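Local coordinates for protein flower-specific defensin (PDB 4AAZ) that defends the plant as an antifungal peptide active against F. oxysporum and B. cinerea, and retards the growth of Helicoverpa insect pests, at residues R1-F10 / R39-C47. Sequence-based numbering, arbitrary orientation.
Sequences RECKTESNTF and RRCLCTKPC. With EDO (1,2-ethanediol), chain E; PO4 (phosphate ion), chain F; EDO (1,2-ethanediol), chain D.
Cys-47 O takes two N-H groups from Arg-1: NE at 2.7 Å, in the guanidinium plane, and NH2 more weakly. The Arg-1 chain runs extended to CD, then bends at chi3 (46°), which turns that edge of the guanidinium onto the C-terminal carboxylate. Cys-47 N returns a bond to Arg-1 O, and the Cys-3 SG to Cys-47 SG disulfide (2.0 Å) ties the two chain ends together covalently. From there the antiparallel strands run through hydrogen-bonded pairs Cys-3/Lys-45 and Thr-5/Cys-43, with Ser-7 N to Cys-41 O (2.8 Å) just beyond. Thr-44 CG2 lies alongside Lys-4 CG, while a water links Thr-44 OG1 to Glu-2 OE1. At the far end Arg-40 NH1 drops onto Glu-6 OE1 from above the carboxylate plane (3.1 Å), a salt bridge with the two planes nearly perpendicular; Arg-40 NE and NH2 grip a phosphate ion, probably from the crystallisation liquor, and Leu-42 CD2 covers one guanidinium face. Phe-10 CD2 meets Cys-41 CB at 3.4 Å. This is the cysteine-stabilised alpha-beta fold of plant defensins: strand 41-46 lies between edge strand 2-6 and strand 31-34, and Cys-41 and Cys-43 bond to Cys-20 and Cys-24 of helix 17-26.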
loop_
_atom_site.group_PDB
_atom_site.type_symbol
_atom_site.label_atom_id
_atom_site.label_comp_id
_atom_site.label_asym_id
_atom_site.label_seq_id
_atom_site.Cartn_x
_atom_site.Cartn_y
_atom_site.Cartn_z
ATOM N N ARG A 1 12.889 7.538 -7.935
ATOM C CA ARG A 1 12.929 7.455 -6.459
ATOM C C ARG A 1 11.510 7.455 -5.946
ATOM O O ARG A 1 10.751 8.364 -6.251
ATOM C CB ARG A 1 13.708 8.650 -5.909
ATOM C CG ARG A 1 13.825 8.702 -4.387
ATOM C CD ARG A 1 14.637 9.947 -3.950
ATOM N NE ARG A 1 14.134 11.076 -4.712
ATOM C CZ ARG A 1 14.817 11.773 -5.592
ATOM N NH1 ARG A 1 16.120 11.553 -5.812
ATOM N NH2 ARG A 1 14.186 12.697 -6.282
ATOM N N GLU A 2 11.146 6.394 -5.231
ATOM C CA GLU A 2 9.820 6.297 -4.637
ATOM C C GLU A 2 9.972 6.017 -3.172
ATOM O O GLU A 2 10.998 5.471 -2.723
ATOM C CB GLU A 2 8.938 5.245 -5.332
ATOM C CG GLU A 2 8.811 5.522 -6.815
ATOM C CD GLU A 2 7.528 5.088 -7.435
ATOM O OE1 GLU A 2 6.862 4.199 -6.874
ATOM O OE2 GLU A 2 7.206 5.646 -8.511
ATOM N N CYS A 3 8.972 6.454 -2.428
ATOM C CA CYS A 3 8.929 6.289 -0.990
ATOM C C CYS A 3 7.739 5.452 -0.569
ATOM O O CYS A 3 6.677 5.565 -1.169
ATOM C CB CYS A 3 8.808 7.654 -0.312
ATOM S SG CYS A 3 10.339 8.657 -0.267
ATOM N N LYS A 4 7.924 4.660 0.486
ATOM C CA LYS A 4 6.888 3.777 1.016
ATOM C C LYS A 4 6.244 4.394 2.250
ATOM O O LYS A 4 6.932 4.876 3.169
ATOM C CB LYS A 4 7.515 2.423 1.404
ATOM C CG LYS A 4 8.038 1.667 0.206
ATOM C CD LYS A 4 8.873 0.449 0.560
ATOM C CE LYS A 4 9.438 -0.275 -0.673
ATOM N NZ LYS A 4 10.268 -1.462 -0.302
ATOM N N THR A 5 4.922 4.407 2.258
ATOM C CA THR A 5 4.126 4.894 3.383
ATOM C C THR A 5 3.000 3.885 3.602
ATOM O O THR A 5 2.280 3.584 2.653
ATOM C CB THR A 5 3.513 6.259 3.068
ATOM O OG1 THR A 5 4.557 7.192 2.759
ATOM C CG2 THR A 5 2.707 6.761 4.237
ATOM N N GLU A 6 2.837 3.358 4.815
ATOM C CA GLU A 6 1.741 2.434 5.077
ATOM C C GLU A 6 0.411 3.072 4.756
ATOM O O GLU A 6 0.151 4.234 5.109
ATOM C CB GLU A 6 1.765 1.939 6.516
ATOM C CG GLU A 6 0.767 0.829 6.778
ATOM C CD GLU A 6 0.955 0.082 8.080
ATOM O OE1 GLU A 6 1.786 0.510 8.940
ATOM O OE2 GLU A 6 0.258 -0.944 8.274
ATOM N N SER A 7 -0.454 2.343 4.079
ATOM C CA SER A 7 -1.807 2.803 3.816
ATOM C C SER A 7 -2.560 3.169 5.064
ATOM O O SER A 7 -2.571 2.422 6.047
ATOM C CB SER A 7 -2.574 1.690 3.092
ATOM O OG SER A 7 -3.975 1.992 2.937
ATOM N N ASN A 8 -3.260 4.304 5.016
ATOM C CA ASN A 8 -4.072 4.710 6.161
ATOM C C ASN A 8 -5.489 4.184 6.148
ATOM O O ASN A 8 -6.165 4.226 7.162
ATOM C CB ASN A 8 -4.070 6.222 6.255
ATOM C CG ASN A 8 -2.690 6.769 6.591
ATOM O OD1 ASN A 8 -2.044 6.276 7.502
ATOM N ND2 ASN A 8 -2.232 7.789 5.862
ATOM N N THR A 9 -5.948 3.726 4.992
ATOM C CA THR A 9 -7.321 3.267 4.820
ATOM C C THR A 9 -7.499 1.785 4.540
ATOM O O THR A 9 -8.611 1.287 4.566
ATOM C CB THR A 9 -8.058 4.062 3.702
ATOM O OG1 THR A 9 -7.612 3.669 2.387
ATOM C CG2 THR A 9 -7.905 5.538 3.895
ATOM N N PHE A 10 -6.433 1.064 4.218
ATOM C CA PHE A 10 -6.582 -0.369 3.939
ATOM C C PHE A 10 -6.867 -1.137 5.222
ATOM O O PHE A 10 -6.111 -1.013 6.185
ATOM C CB PHE A 10 -5.299 -0.925 3.316
ATOM C CG PHE A 10 -5.322 -2.399 3.064
ATOM C CD1 PHE A 10 -5.952 -2.925 1.949
ATOM C CD2 PHE A 10 -4.690 -3.264 3.929
ATOM C CE1 PHE A 10 -5.967 -4.279 1.723
ATOM C CE2 PHE A 10 -4.692 -4.605 3.711
ATOM C CZ PHE A 10 -5.324 -5.131 2.601
ATOM N N ARG A 39 3.177 -7.918 7.046
ATOM C CA ARG A 39 2.027 -8.064 6.127
ATOM C C ARG A 39 1.170 -6.796 6.151
ATOM O O ARG A 39 -0.038 -6.820 6.358
ATOM C CB ARG A 39 1.250 -9.344 6.410
ATOM C CG ARG A 39 2.202 -10.534 6.375
ATOM C CD ARG A 39 1.521 -11.827 6.103
ATOM N NE ARG A 39 0.821 -12.282 7.286
ATOM C CZ ARG A 39 0.179 -13.443 7.360
ATOM N NH1 ARG A 39 0.181 -14.255 6.317
ATOM N NH2 ARG A 39 -0.451 -13.783 8.477
ATOM N N ARG A 40 1.850 -5.689 5.920
ATOM C CA ARG A 40 1.236 -4.380 5.832
ATOM C C ARG A 40 1.007 -3.983 4.370
ATOM O O ARG A 40 1.756 -4.392 3.479
ATOM C CB ARG A 40 2.157 -3.360 6.495
ATOM C CG ARG A 40 2.474 -3.714 7.951
ATOM C CD ARG A 40 3.254 -2.635 8.651
ATOM N NE ARG A 40 4.608 -2.546 8.139
ATOM C CZ ARG A 40 5.320 -1.437 8.097
ATOM N NH1 ARG A 40 4.799 -0.274 8.479
ATOM N NH2 ARG A 40 6.575 -1.487 7.690
ATOM N N CYS A 41 -0.024 -3.170 4.130
ATOM C CA CYS A 41 -0.198 -2.547 2.827
ATOM C C CYS A 41 0.647 -1.288 2.769
ATOM O O CYS A 41 0.364 -0.316 3.505
ATOM C CB CYS A 41 -1.668 -2.233 2.632
ATOM S SG CYS A 41 -2.041 -1.310 1.125
ATOM N N LEU A 42 1.696 -1.328 1.951
ATOM C CA LEU A 42 2.598 -0.200 1.800
ATOM C C LEU A 42 2.329 0.483 0.485
ATOM O O LEU A 42 2.426 -0.130 -0.590
ATOM C CB LEU A 42 4.056 -0.648 1.887
ATOM C CG LEU A 42 4.439 -1.368 3.179
ATOM C CD1 LEU A 42 5.929 -1.814 3.109
ATOM C CD2 LEU A 42 4.194 -0.488 4.380
ATOM N N CYS A 43 1.985 1.761 0.574
ATOM C CA CYS A 43 1.778 2.582 -0.605
ATOM C C CYS A 43 3.094 3.178 -1.080
ATOM O O CYS A 43 3.995 3.460 -0.261
ATOM C CB CYS A 43 0.807 3.732 -0.319
ATOM S SG CYS A 43 -0.778 3.229 0.397
ATOM N N THR A 44 3.208 3.405 -2.380
ATOM C CA THR A 44 4.384 4.049 -2.932
ATOM C C THR A 44 3.993 5.201 -3.847
ATOM O O THR A 44 2.946 5.157 -4.512
ATOM C CB THR A 44 5.277 3.068 -3.708
ATOM O OG1 THR A 44 4.495 2.322 -4.647
ATOM C CG2 THR A 44 5.944 2.113 -2.768
ATOM N N LYS A 45 4.824 6.240 -3.870
ATOM C CA LYS A 45 4.693 7.305 -4.864
ATOM C C LYS A 45 6.051 7.966 -4.996
ATOM O O LYS A 45 6.895 7.799 -4.110
ATOM C CB LYS A 45 3.613 8.323 -4.454
ATOM C CG LYS A 45 3.918 9.154 -3.223
ATOM C CD LYS A 45 2.761 10.097 -2.918
ATOM C CE LYS A 45 2.986 10.901 -1.662
ATOM N NZ LYS A 45 1.807 11.780 -1.376
ATOM N N PRO A 46 6.288 8.710 -6.077
ATOM C CA PRO A 46 7.558 9.415 -6.246
ATOM C C PRO A 46 7.797 10.383 -5.106
ATOM O O PRO A 46 6.873 11.024 -4.608
ATOM C CB PRO A 46 7.375 10.167 -7.569
ATOM C CG PRO A 46 6.404 9.286 -8.343
ATOM C CD PRO A 46 5.428 8.832 -7.269
ATOM N N CYS A 47 9.052 10.504 -4.706
ATOM C CA CYS A 47 9.448 11.412 -3.645
ATOM C C CYS A 47 10.836 11.971 -3.887
ATOM O O CYS A 47 11.454 11.609 -4.901
ATOM C CB CYS A 47 9.430 10.716 -2.314
ATOM S SG CYS A 47 10.640 9.388 -2.156
ATOM O OXT CYS A 47 11.318 12.796 -3.092
HETATM C C1 EDO E . 12.653 3.619 -7.661
HETATM O O1 EDO E . 11.427 2.898 -7.586
HETATM C C2 EDO E . 12.717 4.411 -8.930
HETATM O O2 EDO E . 11.616 5.304 -8.971
HETATM P P PO4 F . 7.501 -5.094 7.192
HETATM O O1 PO4 F . 6.082 -4.655 7.053
HETATM O O2 PO4 F . 8.204 -5.169 5.856
HETATM O O3 PO4 F . 8.199 -3.989 7.940
HETATM O O4 PO4 F . 7.554 -6.392 7.870
HETATM C C1 EDO D . 1.860 -10.349 10.673
HETATM O O1 EDO D . 0.847 -11.055 9.955
HETATM C C2 EDO D . 1.196 -9.162 11.344
HETATM O O2 EDO D . 0.079 -9.666 12.102
HETATM O O HOH W 1 4.406 3.501 -7.062
HETATM O O HOH W 2 -1.339 -2.088 6.402
#